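Local coordinates for esterase (Xanthomonas oryzae pv. oryzae, PDB 3H2G), which is a cell-wall-degrading esterase of a rice pathogen that is linked to its virulence on rice, at residues T380-S383 / C384-V388; A191-S194 / K195-H198. One frame throughout, in Å; residues are numbered along the deposited sequence.

Contact 1: T380-S383 / C384-V388; sequences TKES and CIVVV
Ile-385 and Lys-381, one helical turn apart on helix 376-396, illustrate how a side chain can pack against the carbonyl that the backbone N-H of the same residue engages. The CB of Ile-385 lies 3.4 Å from the O of Lys-381. With CG1 beside the backbone N rather than the carbonyl carbon (chi1 -78°), the longer branch runs back along that oxygen: CG1 is tight against it, and CD1 ends 3.3 Å from Lys-381 O. At its tip, CD1 also meets CG of the extended Lys-381 chain at 4.3 Å. The same carbonyl accepts the N-H of Ile-385, from N to Lys-381 O 3.1 Å, with the donor tilted 32° from the carbonyl plane. Val-386 N to Glu-382 O, at 3.0 Å, repeats the bond one residue on, and CG2 of Val-386 rests 3.3 Å from Glu-382 O. Farther round, Cys-384 SG approaches CB of Thr-380 at 4.1 Å and is tied by a disulfide to Cys-331. The hydroxyl of Thr-380 is hydrogen-bonded to the O of His-377 and to Ser-206 OG. His-377 has the geometry of the histidine of a Ser-His-Asp triad, so this is probably the helix that carries the catalytic histidine in its first turn, in an alpha/beta-hydrolase fold.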
ATOM      1  N   THR A 380     -12.935   3.193   0.529  1.00  9.96           N
ATOM      2  CA  THR A 380     -12.359   2.861   1.832  1.00  9.39           C
ATOM      3  C   THR A 380     -11.112   3.646   2.199  1.00  9.52           C
ATOM      4  O   THR A 380     -10.757   3.724   3.371  1.00  9.96           O
ATOM      5  CB  THR A 380     -12.013   1.356   1.948  1.00  9.46           C
ATOM      6  OG1 THR A 380     -10.929   1.036   1.065  1.00  9.76           O
ATOM      7  CG2 THR A 380     -13.222   0.502   1.598  1.00  8.80           C
ATOM      8  N   LYS A 381     -10.440   4.228   1.210  1.00  9.70           N
ATOM      9  CA  LYS A 381      -9.224   4.976   1.502  1.00  9.92           C
ATOM     10  C   LYS A 381      -9.450   6.081   2.529  1.00 10.07           C
ATOM     11  O   LYS A 381      -8.867   6.045   3.611  1.00 10.09           O
ATOM     12  CB  LYS A 381      -8.626   5.574   0.227  1.00 10.27           C
ATOM     13  CG  LYS A 381      -7.267   6.222   0.465  1.00 13.81           C
ATOM     14  CD  LYS A 381      -6.763   6.921  -0.785  1.00 16.71           C
ATOM     15  CE  LYS A 381      -5.436   7.604  -0.532  1.00 19.15           C
ATOM     16  NZ  LYS A 381      -4.998   8.394  -1.717  1.00 18.99           N
ATOM     17  N   GLU A 382     -10.294   7.058   2.212  1.00  8.62           N
ATOM     18  CA  GLU A 382     -10.524   8.130   3.172  1.00  9.73           C
ATOM     19  C   GLU A 382     -11.425   7.722   4.329  1.00  8.22           C
ATOM     20  O   GLU A 382     -11.176   8.109   5.467  1.00  7.75           O
ATOM     21  CB  GLU A 382     -11.095   9.380   2.494  1.00 11.38           C
ATOM     22  CG  GLU A 382     -11.287  10.529   3.485  1.00 14.53           C
ATOM     23  CD  GLU A 382     -11.628  11.846   2.823  1.00 19.09           C
ATOM     24  OE1 GLU A 382     -12.558  11.871   1.990  1.00 21.43           O
ATOM     25  OE2 GLU A 382     -10.972  12.862   3.148  1.00 18.67           O
ATOM     26  N   SER A 383     -12.465   6.938   4.050  1.00  8.80           N
ATOM     27  CA  SER A 383     -13.379   6.500   5.105  1.00  8.29           C
ATOM     28  C   SER A 383     -12.636   5.753   6.207  1.00  7.57           C
ATOM     29  O   SER A 383     -12.845   6.002   7.397  1.00  6.98           O
ATOM     30  CB  SER A 383     -14.472   5.596   4.528  1.00 10.19           C
ATOM     31  OG  SER A 383     -15.341   6.329   3.682  1.00 17.40           O
ATOM     32  N   CYS A 384     -11.774   4.827   5.805  1.00  5.84           N
ATOM     33  CA  CYS A 384     -11.001   4.052   6.765  1.00  5.94           C
ATOM     34  C   CYS A 384      -9.918   4.873   7.451  1.00  5.24           C
ATOM     35  O   CYS A 384      -9.638   4.667   8.629  1.00  4.26           O
ATOM     36  CB  CYS A 384     -10.372   2.841   6.083  1.00  6.23           C
ATOM     37  SG  CYS A 384     -11.458   1.385   6.003  1.00  6.93           S
ATOM     38  N   ILE A 385      -9.293   5.793   6.720  1.00  5.72           N
ATOM     39  CA  ILE A 385      -8.268   6.629   7.337  1.00  5.94           C
ATOM     40  C   ILE A 385      -8.915   7.347   8.522  1.00  6.59           C
ATOM     41  O   ILE A 385      -8.350   7.400   9.615  1.00  4.50           O
ATOM     42  CB  ILE A 385      -7.703   7.676   6.343  1.00  6.91           C
ATOM     43  CG1 ILE A 385      -6.711   7.001   5.390  1.00  5.69           C
ATOM     44  CG2 ILE A 385      -7.018   8.811   7.099  1.00  5.56           C
ATOM     45  CD1 ILE A 385      -6.197   7.908   4.288  1.00  5.29           C
ATOM     46  N   VAL A 386     -10.110   7.886   8.298  1.00  5.68           N
ATOM     47  CA  VAL A 386     -10.823   8.596   9.352  1.00  6.41           C
ATOM     48  C   VAL A 386     -11.176   7.666  10.510  1.00  6.64           C
ATOM     49  O   VAL A 386     -10.929   7.991  11.669  1.00  6.43           O
ATOM     50  CB  VAL A 386     -12.113   9.250   8.804  1.00  7.15           C
ATOM     51  CG1 VAL A 386     -12.956   9.806   9.947  1.00  6.99           C
ATOM     52  CG2 VAL A 386     -11.747  10.364   7.835  1.00  7.70           C
ATOM     53  N   VAL A 387     -11.735   6.502  10.191  1.00  6.64           N
ATOM     54  CA  VAL A 387     -12.128   5.536  11.215  1.00  7.45           C
ATOM     55  C   VAL A 387     -10.977   4.995  12.060  1.00  7.42           C
ATOM     56  O   VAL A 387     -11.077   4.958  13.289  1.00  8.30           O
ATOM     57  CB  VAL A 387     -12.889   4.343  10.583  1.00  6.97           C
ATOM     58  CG1 VAL A 387     -13.062   3.220  11.603  1.00 10.22           C
ATOM     59  CG2 VAL A 387     -14.251   4.816  10.088  1.00  7.94           C
ATOM     60  N   VAL A 388      -9.891   4.570  11.420  1.00  7.10           N
ATOM     61  CA  VAL A 388      -8.763   4.028  12.173  1.00  6.54           C
ATOM     62  C   VAL A 388      -8.070   5.103  13.010  1.00  6.32           C
ATOM     63  O   VAL A 388      -7.581   4.826  14.104  1.00  6.61           O
ATOM     64  CB  VAL A 388      -7.737   3.336  11.243  1.00  7.35           C
ATOM     65  CG1 VAL A 388      -8.418   2.191  10.493  1.00  5.18           C
ATOM     66  CG2 VAL A 388      -7.138   4.333  10.273  1.00  6.65           C
TER

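Contact 2: A191-S194 / K195-H198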
ATOM      1  N   ALA A 191       9.338  -8.477  14.376  1.00  3.99           N
ATOM      2  CA  ALA A 191      10.267  -9.600  14.345  1.00  4.96           C
ATOM      3  C   ALA A 191      11.752  -9.263  14.505  1.00  6.30           C
ATOM      4  O   ALA A 191      12.531 -10.125  14.913  1.00  7.35           O
ATOM      5  CB  ALA A 191      10.064 -10.393  13.058  1.00  6.48           C
ATOM      6  N   HIS A 192      12.145  -8.025  14.212  1.00  5.70           N
ATOM      7  CA  HIS A 192      13.563  -7.663  14.276  1.00  5.77           C
ATOM      8  C   HIS A 192      13.945  -6.266  14.758  1.00  7.05           C
ATOM      9  O   HIS A 192      15.023  -6.082  15.331  1.00  5.59           O
ATOM     10  CB  HIS A 192      14.193  -7.808  12.882  1.00  8.37           C
ATOM     11  CG  HIS A 192      14.126  -9.188  12.309  1.00  9.39           C
ATOM     12  ND1 HIS A 192      14.927 -10.219  12.752  1.00  9.76           N
ATOM     13  CD2 HIS A 192      13.374  -9.701  11.307  1.00 10.47           C
ATOM     14  CE1 HIS A 192      14.672 -11.305  12.046  1.00 10.86           C
ATOM     15  NE2 HIS A 192      13.733 -11.018  11.163  1.00  9.24           N
ATOM     16  N   LEU A 193      13.083  -5.280  14.516  1.00  5.45           N
ATOM     17  CA  LEU A 193      13.422  -3.895  14.841  1.00  6.00           C
ATOM     18  C   LEU A 193      12.620  -3.185  15.931  1.00  7.15           C
ATOM     19  O   LEU A 193      12.459  -1.965  15.879  1.00  7.33           O
ATOM     20  CB  LEU A 193      13.341  -3.073  13.549  1.00  7.46           C
ATOM     21  CG  LEU A 193      13.990  -3.713  12.314  1.00  7.48           C
ATOM     22  CD1 LEU A 193      13.617  -2.931  11.055  1.00  7.88           C
ATOM     23  CD2 LEU A 193      15.502  -3.757  12.490  1.00  6.71           C
ATOM     24  N   SER A 194      12.143  -3.922  16.928  1.00  6.11           N
ATOM     25  CA  SER A 194      11.346  -3.308  17.986  1.00  7.38           C
ATOM     26  C   SER A 194      12.083  -2.243  18.799  1.00  6.76           C
ATOM     27  O   SER A 194      11.448  -1.371  19.390  1.00  8.21           O
ATOM     28  CB  SER A 194      10.778  -4.381  18.923  1.00  7.52           C
ATOM     29  OG  SER A 194      11.804  -5.119  19.556  1.00  8.80           O
ATOM     30  N   LYS A 195      13.411  -2.296  18.835  1.00  6.75           N
ATOM     31  CA  LYS A 195      14.148  -1.287  19.592  1.00  8.70           C
ATOM     32  C   LYS A 195      14.232   0.023  18.811  1.00  8.18           C
ATOM     33  O   LYS A 195      14.108   1.104  19.385  1.00  9.34           O
ATOM     34  CB  LYS A 195      15.565  -1.764  19.930  1.00 10.28           C
ATOM     35  CG  LYS A 195      16.362  -0.719  20.714  1.00 13.92           C
ATOM     36  CD  LYS A 195      17.777  -1.176  21.040  1.00 17.25           C
ATOM     37  CE  LYS A 195      18.522  -0.091  21.816  1.00 20.60           C
ATOM     38  NZ  LYS A 195      19.897  -0.500  22.221  1.00 21.61           N
ATOM     39  N   GLU A 196      14.432  -0.079  17.501  1.00  6.47           N
ATOM     40  CA  GLU A 196      14.546   1.099  16.646  1.00  7.62           C
ATOM     41  C   GLU A 196      13.218   1.822  16.422  1.00  7.33           C
ATOM     42  O   GLU A 196      13.178   3.055  16.363  1.00  6.48           O
ATOM     43  CB  GLU A 196      15.142   0.701  15.293  1.00  7.56           C
ATOM     44  CG  GLU A 196      15.330   1.861  14.320  1.00  7.24           C
ATOM     45  CD  GLU A 196      16.016   1.429  13.042  1.00  8.39           C
ATOM     46  OE1 GLU A 196      16.220   2.280  12.148  1.00  8.20           O
ATOM     47  OE2 GLU A 196      16.352   0.232  12.932  1.00  8.87           O
ATOM     48  N   PHE A 197      12.142   1.053  16.289  1.00  5.61           N
ATOM     49  CA  PHE A 197      10.811   1.612  16.057  1.00  7.32           C
ATOM     50  C   PHE A 197       9.831   1.180  17.140  1.00  7.92           C
ATOM     51  O   PHE A 197       9.444   0.012  17.198  1.00  8.12           O
ATOM     52  CB  PHE A 197      10.278   1.146  14.699  1.00  8.09           C
ATOM     53  CG  PHE A 197      11.133   1.556  13.540  1.00  7.55           C
ATOM     54  CD1 PHE A 197      11.109   2.864  13.069  1.00  8.78           C
ATOM     55  CD2 PHE A 197      11.966   0.634  12.916  1.00  7.96           C
ATOM     56  CE1 PHE A 197      11.904   3.252  11.988  1.00  7.72           C
ATOM     57  CE2 PHE A 197      12.766   1.011  11.835  1.00  7.23           C
ATOM     58  CZ  PHE A 197      12.732   2.324  11.373  1.00  7.72           C
ATOM     59  N   HIS A 198       9.429   2.120  17.992  1.00  7.03           N
ATOM     60  CA  HIS A 198       8.478   1.829  19.058  1.00  7.20           C
ATOM     61  C   HIS A 198       7.086   1.850  18.441  1.00  7.12           C
ATOM     62  O   HIS A 198       6.398   2.869  18.453  1.00  7.46           O
ATOM     63  CB  HIS A 198       8.589   2.877  20.177  1.00  8.42           C
ATOM     64  CG  HIS A 198       7.578   2.709  21.270  1.00 10.48           C
ATOM     65  ND1 HIS A 198       7.056   1.481  21.619  1.00 13.21           N
ATOM     66  CD2 HIS A 198       7.028   3.606  22.123  1.00 10.14           C
ATOM     67  CE1 HIS A 198       6.230   1.629  22.639  1.00 10.57           C
ATOM     68  NE2 HIS A 198       6.195   2.909  22.965  1.00 12.98           N
TER
HETATM   69  O   HOH W   1      15.358  -4.453  17.835  1.00  9.73           O
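Leu-193 and Phe-197 meet in a local contact round a single turn of chain, at the surface of the alpha/beta-hydrolase fold where helix 177-192 is connected to strand 198-205. The turn is an alpha-turn: the N of Phe-197 reaches the O of Leu-193 at 3.1 Å, closing a ring through the helical backbones of Ser-194, Lys-195 and Glu-196. The bond is straight at both ends, with 163° at the hydrogen and the donor nearly in line with the C=O bond (170°). Across this bond the two side chains lie side by side, pointing the same way. CB of Leu-193 lies 4.0 Å from CD2 of the Phe-197 ring, and CD1 of Leu-193 continues alongside it, 4.1 Å from CE2 of Phe-197. Both residues then pack on Ile-149 of helix 141-162, which covers the apolar side of the turn. Glu-196, fully extended, carries its CG over one face of the Phe-197 ring, 3.7 Å above the plane and toward the rim. Its carboxylate forms a salt bridge with Arg-153, and its backbone O accepts a hydrogen bond from Arg-156, so the same helix also holds the polar part of the turn. On the backbone, one water links the two segments, donating to His-192 O at 3.0 Å and accepting from Lys-195 N at 3.1 Å.

Contact 2 precedes contact 1 along the chain, and the two do not touch: their centres are 26 Å apart and their nearest atoms about 15 Å. What joins them is strand 198-205 of the mixed central sheet. The turn of 191-198 leads into the start of that strand, whereas the helix segment 380-388 packs on its later part, at Ala-203 and Ile-205. One is a connection at the surface, the other a partly buried stretch of the last helix, next to the probable catalytic histidine. In this enzyme a surface connection and a helix of the probable active site meet opposite ends of one strand.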